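Local coordinates for adherence and virulence protein A (PDB 6PON) that probably binds host fibronectin and so contributes to the adherence and virulence of Streptococcus pneumoniae, at residues Lys26-Phe31 / Val78-Leu83. Numbering follows the deposited sequence.
Sequences KINQPF and VLRKYL
A helix-on-strand contact, in which R80 and I27 meet, packs the end of helix 74-83 against strand 23-28, an outermost strand of the antiparallel four-stranded sheet in the NFACT N-terminal region. The short segments of strand and helix run nearly antiparallel, at 163°, with their axes 8.9 Å apart. The helix end touches both sheets: L79 and L83 also meet L131 of strand 128-133, in the five-stranded sheet, while I27 reaches back to L35 and L37 of its own sheet.

The apolar part of the contact is carried by I27, whose side chain points at the helix. With CG1 beside the backbone N (chi1 -66°), its CD1 methyl comes within 3.6 Å of L83 CB, and the two side chains cross at about a right angle. I27 CG2 stands farther off, 4.4 Å from L79 CB. R80 CG passes I27 CB at 4.0 Å, and the chain is extended from there to NE, carrying the guanidinium to the strand backbone. N28 ND2 sits near the same guanidinium edge, but the N28 amide is turned nearly perpendicular (79°) to the guanidinium and the two facing nitrogens are both donors. The grip is side-on and converges on a single acceptor: R80 NE and R80 NH2 each donate to I27 O at 2.9 Å, and that oxygen lies almost in the guanidinium plane.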
loop_
_atom_site.group_PDB
_atom_site.type_symbol
_atom_site.label_atom_id
_atom_site.label_comp_id
_atom_site.label_asym_id
_atom_site.label_seq_id
_atom_site.Cartn_x
_atom_site.Cartn_y
_atom_site.Cartn_z
ATOM N N LYS B 26 -25.690 28.869 30.707
ATOM C CA LYS B 26 -24.818 29.874 31.295
ATOM C C LYS B 26 -23.714 30.194 30.295
ATOM O O LYS B 26 -23.269 29.319 29.550
ATOM C CB LYS B 26 -24.254 29.389 32.637
ATOM C CG LYS B 26 -23.822 30.501 33.550
ATOM C CD LYS B 26 -23.174 29.982 34.838
ATOM C CE LYS B 26 -22.508 31.142 35.628
ATOM N NZ LYS B 26 -21.928 30.708 36.944
ATOM N N ILE B 27 -23.302 31.460 30.255
ATOM C CA ILE B 27 -22.364 31.943 29.253
ATOM C C ILE B 27 -21.400 32.897 29.947
ATOM O O ILE B 27 -21.821 33.934 30.474
ATOM C CB ILE B 27 -23.090 32.645 28.085
ATOM C CG1 ILE B 27 -23.957 31.666 27.293
ATOM C CG2 ILE B 27 -22.121 33.305 27.143
ATOM C CD1 ILE B 27 -25.434 32.073 27.251
ATOM N N ASN B 28 -20.111 32.556 29.951
ATOM C CA ASN B 28 -19.084 33.385 30.575
ATOM C C ASN B 28 -17.829 33.430 29.712
ATOM O O ASN B 28 -17.603 32.576 28.847
ATOM C CB ASN B 28 -18.706 32.879 31.965
ATOM C CG ASN B 28 -19.882 32.852 32.904
ATOM O OD1 ASN B 28 -20.634 31.880 32.932
ATOM N ND2 ASN B 28 -20.066 33.931 33.669
ATOM N N GLN B 29 -17.006 34.450 29.989
ATOM C CA GLN B 29 -15.725 34.723 29.342
ATOM C C GLN B 29 -14.642 34.738 30.424
ATOM O O GLN B 29 -14.212 35.815 30.868
ATOM C CB GLN B 29 -15.788 36.057 28.598
ATOM C CG GLN B 29 -14.542 36.511 27.860
ATOM C CD GLN B 29 -14.765 37.828 27.112
ATOM O OE1 GLN B 29 -15.811 38.468 27.270
ATOM N NE2 GLN B 29 -13.786 38.232 26.292
ATOM N N PRO B 30 -14.184 33.564 30.885
ATOM C CA PRO B 30 -13.176 33.561 31.968
ATOM C C PRO B 30 -11.870 34.232 31.583
ATOM O O PRO B 30 -11.297 34.963 32.397
ATOM C CB PRO B 30 -12.985 32.068 32.292
ATOM C CG PRO B 30 -13.645 31.318 31.210
ATOM C CD PRO B 30 -14.652 32.209 30.539
ATOM N N PHE B 31 -11.388 34.029 30.364
ATOM C CA PHE B 31 -10.238 34.769 29.865
ATOM C C PHE B 31 -10.654 35.561 28.636
ATOM O O PHE B 31 -11.735 35.348 28.078
ATOM C CB PHE B 31 -9.074 33.826 29.556
ATOM C CG PHE B 31 -8.644 33.027 30.743
ATOM C CD1 PHE B 31 -7.850 33.603 31.725
ATOM C CD2 PHE B 31 -9.067 31.714 30.904
ATOM C CE1 PHE B 31 -7.457 32.867 32.839
ATOM C CE2 PHE B 31 -8.684 30.974 32.006
ATOM C CZ PHE B 31 -7.879 31.552 32.981
ATOM N N VAL B 78 -24.075 40.620 24.610
ATOM C CA VAL B 78 -24.630 40.353 23.282
ATOM C C VAL B 78 -24.809 38.851 23.068
ATOM O O VAL B 78 -25.829 38.407 22.536
ATOM C CB VAL B 78 -23.756 40.986 22.177
ATOM C CG1 VAL B 78 -24.320 40.668 20.784
ATOM C CG2 VAL B 78 -23.667 42.484 22.363
ATOM N N LEU B 79 -23.843 38.039 23.499
ATOM C CA LEU B 79 -24.024 36.597 23.342
ATOM C C LEU B 79 -25.157 36.088 24.220
ATOM O O LEU B 79 -25.926 35.210 23.807
ATOM C CB LEU B 79 -22.719 35.842 23.645
ATOM C CG LEU B 79 -21.919 35.484 22.376
ATOM C CD1 LEU B 79 -21.486 36.734 21.620
ATOM C CD2 LEU B 79 -20.717 34.575 22.660
ATOM N N ARG B 80 -25.279 36.620 25.441
ATOM C CA ARG B 80 -26.348 36.156 26.316
ATOM C C ARG B 80 -27.711 36.481 25.723
ATOM O O ARG B 80 -28.596 35.618 25.673
ATOM C CB ARG B 80 -26.179 36.748 27.709
ATOM C CG ARG B 80 -24.993 36.116 28.463
ATOM C CD ARG B 80 -24.870 36.688 29.848
ATOM N NE ARG B 80 -23.802 36.090 30.630
ATOM C CZ ARG B 80 -23.387 36.602 31.782
ATOM N NH1 ARG B 80 -23.961 37.703 32.249
ATOM N NH2 ARG B 80 -22.414 36.019 32.467
ATOM N N LYS B 81 -27.866 37.700 25.204
ATOM C CA LYS B 81 -29.104 38.112 24.555
ATOM C C LYS B 81 -29.609 37.071 23.553
ATOM O O LYS B 81 -30.822 36.878 23.424
ATOM C CB LYS B 81 -28.882 39.474 23.879
ATOM C CG LYS B 81 -29.909 39.805 22.824
ATOM C CD LYS B 81 -29.950 41.287 22.492
ATOM C CE LYS B 81 -28.634 41.770 21.944
ATOM N NZ LYS B 81 -28.768 43.149 21.401
ATOM N N TYR B 82 -28.710 36.359 22.868
ATOM C CA TYR B 82 -29.146 35.328 21.927
ATOM C C TYR B 82 -28.994 33.911 22.445
ATOM O O TYR B 82 -29.749 33.033 22.019
ATOM C CB TYR B 82 -28.388 35.440 20.605
ATOM C CG TYR B 82 -28.634 36.747 19.917
ATOM C CD1 TYR B 82 -29.765 36.951 19.131
ATOM C CD2 TYR B 82 -27.750 37.792 20.073
ATOM C CE1 TYR B 82 -29.987 38.177 18.492
ATOM C CE2 TYR B 82 -27.957 39.010 19.455
ATOM C CZ TYR B 82 -29.074 39.199 18.665
ATOM O OH TYR B 82 -29.250 40.429 18.070
ATOM N N LEU B 83 -28.055 33.648 23.348
ATOM C CA LEU B 83 -27.739 32.264 23.685
ATOM C C LEU B 83 -28.343 31.803 25.003
ATOM O O LEU B 83 -28.498 30.586 25.196
ATOM C CB LEU B 83 -26.218 32.058 23.723
ATOM C CG LEU B 83 -25.515 32.279 22.386
ATOM C CD1 LEU B 83 -24.018 32.052 22.503
ATOM C CD2 LEU B 83 -26.137 31.377 21.309
#